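Local atomic coordinates of putative GntR-family transcriptional regulator (Bordetella bronchiseptica RB50, PDB entry 3CNV), a protein that probably regulates transcription as a GntR-family member, its UTRA domain probably binding a small effector molecule. Residues 78-83 / 89-94. Numbering follows the deposited sequence.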
ATOM      1  N   LEU C  78     -19.816  25.209  10.840  1.00 23.18           N
ATOM      2  CA  LEU C  78     -20.839  24.482  10.045  1.00 22.16           C
ATOM      3  C   LEU C  78     -21.029  25.246   8.748  1.00 20.55           C
ATOM      4  O   LEU C  78     -21.132  24.669   7.665  1.00 19.51           O
ATOM      5  CB  LEU C  78     -22.151  24.351  10.795  1.00 21.03           C
ATOM      6  CG  LEU C  78     -23.249  23.567  10.109  1.00 22.48           C
ATOM      7  CD1 LEU C  78     -22.888  22.082   9.936  1.00 19.23           C
ATOM      8  CD2 LEU C  78     -24.552  23.749  10.917  1.00 17.62           C
ATOM      9  N   GLU C  79     -20.986  26.560   8.880  1.00 19.75           N
ATOM     10  CA  GLU C  79     -21.215  27.436   7.745  1.00 20.71           C
ATOM     11  C   GLU C  79     -20.127  27.175   6.704  1.00 19.54           C
ATOM     12  O   GLU C  79     -20.390  27.133   5.506  1.00 17.15           O
ATOM     13  CB  GLU C  79     -21.260  28.927   8.149  1.00 20.88           C
ATOM     14  CG  GLU C  79     -21.248  29.905   6.959  1.00 27.56           C
ATOM     15  CD  GLU C  79     -19.831  30.108   6.291  1.00 37.77           C
ATOM     16  OE1 GLU C  79     -18.769  30.006   7.005  1.00 43.18           O
ATOM     17  OE2 GLU C  79     -19.781  30.371   5.039  1.00 42.05           O
ATOM     18  N   LEU C  80     -18.895  26.981   7.201  1.00 18.80           N
ATOM     19  CA  LEU C  80     -17.762  26.711   6.302  1.00 17.23           C
ATOM     20  C   LEU C  80     -17.993  25.393   5.573  1.00 17.33           C
ATOM     21  O   LEU C  80     -17.870  25.295   4.352  1.00 17.32           O
ATOM     22  CB  LEU C  80     -16.454  26.684   7.063  1.00 17.91           C
ATOM     23  CG  LEU C  80     -15.156  26.513   6.254  1.00 19.75           C
ATOM     24  CD1 LEU C  80     -14.863  27.676   5.319  1.00 21.80           C
ATOM     25  CD2 LEU C  80     -14.034  26.368   7.202  1.00 22.41           C
ATOM     26  N   LEU C  81     -18.375  24.381   6.343  1.00 16.24           N
ATOM     27  CA  LEU C  81     -18.563  23.030   5.833  1.00 16.29           C
ATOM     28  C   LEU C  81     -19.642  22.947   4.782  1.00 15.19           C
ATOM     29  O   LEU C  81     -19.528  22.207   3.816  1.00 15.85           O
ATOM     30  CB  LEU C  81     -18.855  22.027   6.954  1.00 16.13           C
ATOM     31  CG  LEU C  81     -17.681  21.786   7.879  1.00 18.20           C
ATOM     32  CD1 LEU C  81     -18.089  20.975   9.114  1.00 17.92           C
ATOM     33  CD2 LEU C  81     -16.570  21.097   7.147  1.00 19.59           C
ATOM     34  N   THR C  82     -20.703  23.690   4.967  1.00 14.61           N
ATOM     35  CA  THR C  82     -21.891  23.416   4.216  1.00 14.27           C
ATOM     36  C   THR C  82     -21.875  24.296   2.997  1.00 17.18           C
ATOM     37  O   THR C  82     -22.633  24.038   2.082  1.00 15.39           O
ATOM     38  CB  THR C  82     -23.191  23.637   5.010  1.00 12.35           C
ATOM     39  OG1 THR C  82     -23.252  24.985   5.481  1.00 12.25           O
ATOM     40  CG2 THR C  82     -23.246  22.660   6.216  1.00 11.17           C
ATOM     41  N   ALA C  83     -21.057  25.352   3.046  1.00 18.45           N
ATOM     42  CA  ALA C  83     -20.910  26.291   1.910  1.00 22.03           C
ATOM     43  C   ALA C  83     -19.837  25.659   1.027  1.00 25.20           C
ATOM     44  O   ALA C  83     -19.927  25.661  -0.177  1.00 27.21           O
ATOM     45  CB  ALA C  83     -20.472  27.713   2.371  1.00 21.12           C
ATOM     46  N   TYR C  89     -10.911  16.532   3.020  1.00 14.97           N
ATOM     47  CA  TYR C  89      -9.437  16.531   3.052  1.00 15.22           C
ATOM     48  C   TYR C  89      -8.907  17.690   2.265  1.00 14.49           C
ATOM     49  O   TYR C  89      -7.904  18.289   2.621  1.00 15.34           O
ATOM     50  CB  TYR C  89      -8.782  15.206   2.621  1.00 13.83           C
ATOM     51  CG  TYR C  89      -8.943  14.115   3.624  1.00 13.76           C
ATOM     52  CD1 TYR C  89      -8.323  14.171   4.873  1.00 16.47           C
ATOM     53  CD2 TYR C  89      -9.652  12.994   3.296  1.00 16.35           C
ATOM     54  CE1 TYR C  89      -8.479  13.137   5.792  1.00 17.34           C
ATOM     55  CE2 TYR C  89      -9.798  11.943   4.183  1.00 15.32           C
ATOM     56  CZ  TYR C  89      -9.226  12.017   5.424  1.00 16.72           C
ATOM     57  OH  TYR C  89      -9.412  10.941   6.269  1.00 15.76           O
ATOM     58  N   GLY C  90      -9.607  18.038   1.207  1.00 15.30           N
ATOM     59  CA  GLY C  90      -9.175  19.213   0.395  1.00 15.88           C
ATOM     60  C   GLY C  90      -9.369  20.493   1.186  1.00 16.71           C
ATOM     61  O   GLY C  90      -8.538  21.396   1.140  1.00 17.94           O
ATOM     62  N   LEU C  91     -10.473  20.576   1.932  1.00 16.53           N
ATOM     63  CA  LEU C  91     -10.748  21.725   2.811  1.00 17.56           C
ATOM     64  C   LEU C  91      -9.651  21.830   3.897  1.00 17.88           C
ATOM     65  O   LEU C  91      -9.159  22.901   4.198  1.00 18.78           O
ATOM     66  CB  LEU C  91     -12.106  21.608   3.509  1.00 17.55           C
ATOM     67  CG  LEU C  91     -12.439  22.706   4.530  1.00 21.19           C
ATOM     68  CD1 LEU C  91     -12.681  24.094   3.756  1.00 26.80           C
ATOM     69  CD2 LEU C  91     -13.658  22.379   5.454  1.00 25.36           C
ATOM     70  N   PHE C  92      -9.283  20.702   4.491  1.00 17.74           N
ATOM     71  CA  PHE C  92      -8.303  20.718   5.570  1.00 17.92           C
ATOM     72  C   PHE C  92      -6.978  21.244   5.012  1.00 18.30           C
ATOM     73  O   PHE C  92      -6.267  21.976   5.669  1.00 17.43           O
ATOM     74  CB  PHE C  92      -8.096  19.346   6.221  1.00 16.80           C
ATOM     75  CG  PHE C  92      -9.337  18.719   6.810  1.00 18.24           C
ATOM     76  CD1 PHE C  92     -10.439  19.494   7.152  1.00 18.06           C
ATOM     77  CD2 PHE C  92      -9.364  17.344   7.074  1.00 20.10           C
ATOM     78  CE1 PHE C  92     -11.569  18.914   7.713  1.00 19.87           C
ATOM     79  CE2 PHE C  92     -10.481  16.748   7.654  1.00 16.31           C
ATOM     80  CZ  PHE C  92     -11.586  17.544   7.984  1.00 19.28           C
ATOM     81  N   GLU C  93      -6.681  20.869   3.782  1.00 19.51           N
ATOM     82  CA  GLU C  93      -5.449  21.310   3.097  1.00 21.20           C
ATOM     83  C   GLU C  93      -5.474  22.795   2.823  1.00 21.47           C
ATOM     84  O   GLU C  93      -4.592  23.553   3.260  1.00 19.97           O
ATOM     85  CB  GLU C  93      -5.215  20.574   1.740  1.00 21.91           C
ATOM     86  CG  GLU C  93      -4.446  19.311   1.850  1.00 24.80           C
ATOM     87  CD  GLU C  93      -4.266  18.484   0.524  1.00 28.18           C
ATOM     88  OE1 GLU C  93      -4.699  18.946  -0.571  1.00 23.88           O
ATOM     89  OE2 GLU C  93      -3.689  17.340   0.633  1.00 27.51           O
ATOM     90  N   SER C  94      -6.497  23.205   2.094  1.00 20.36           N
ATOM     91  CA  SER C  94      -6.567  24.595   1.639  1.00 22.22           C
ATOM     92  C   SER C  94      -6.871  25.640   2.702  1.00 20.79           C
ATOM     93  O   SER C  94      -6.310  26.738   2.648  1.00 18.36           O
ATOM     94  CB  SER C  94      -7.630  24.765   0.545  1.00 23.45           C
ATOM     95  OG  SER C  94      -7.243  23.864  -0.453  1.00 28.87           O
TER
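Leu-91 meets two consecutive leucines, Leu-80 and Leu-81, and between residues 78-83 and 89-94 the contact is purely apolar, carried by these three leucines, a small-scale case of neighbouring helices joined by branched side chains. The tighter touch is methyl to methyl, Leu-81 CD2 lying 3.6 Å from Leu-91 CD2, with the two side chains crossing at about a right angle. The other branch of Leu-91 serves the second leucine: its CD1 comes within 4.3 Å of Leu-80 CG. In Leu-91, CG anti to the backbone N (chi1 176°) carries the fork out from helix 88-96 toward the facing helix, and chi2 of 69° turns CD2 to Leu-81 and CD1 to Leu-80. Leu-81 starts from a different angle, its CB not aimed at Leu-91, and it is the end of the side chain that closes the distance. Across the two segments the backbones come nearest at these two residues, Leu-81 CA to Leu-91 CA 8.5 Å.

Both helices belong to the UTRA domain, where they follow one another in the connection between strands 59-69 and 102-111 of the six-stranded antiparallel sheet. Elsewhere on helix 88-96, Leu-88 touches Leu-81 and Phe-96 touches Leu-80. Leu-76 packs against both Leu-81 and Leu-91, and Leu-81 also rests on Ile-23 and Cys-26 of strand 20-30.

Helix 88-96 has polar and aromatic partners as well. Tyr-89 OH is hydrogen-bonded to Glu-144 and Arg-133, the backbone N of Tyr-89 is hydrogen-bonded to a citrate, probably from the crystallisation liquor, and Phe-92 and Phe-73 set their rings edge-to-face.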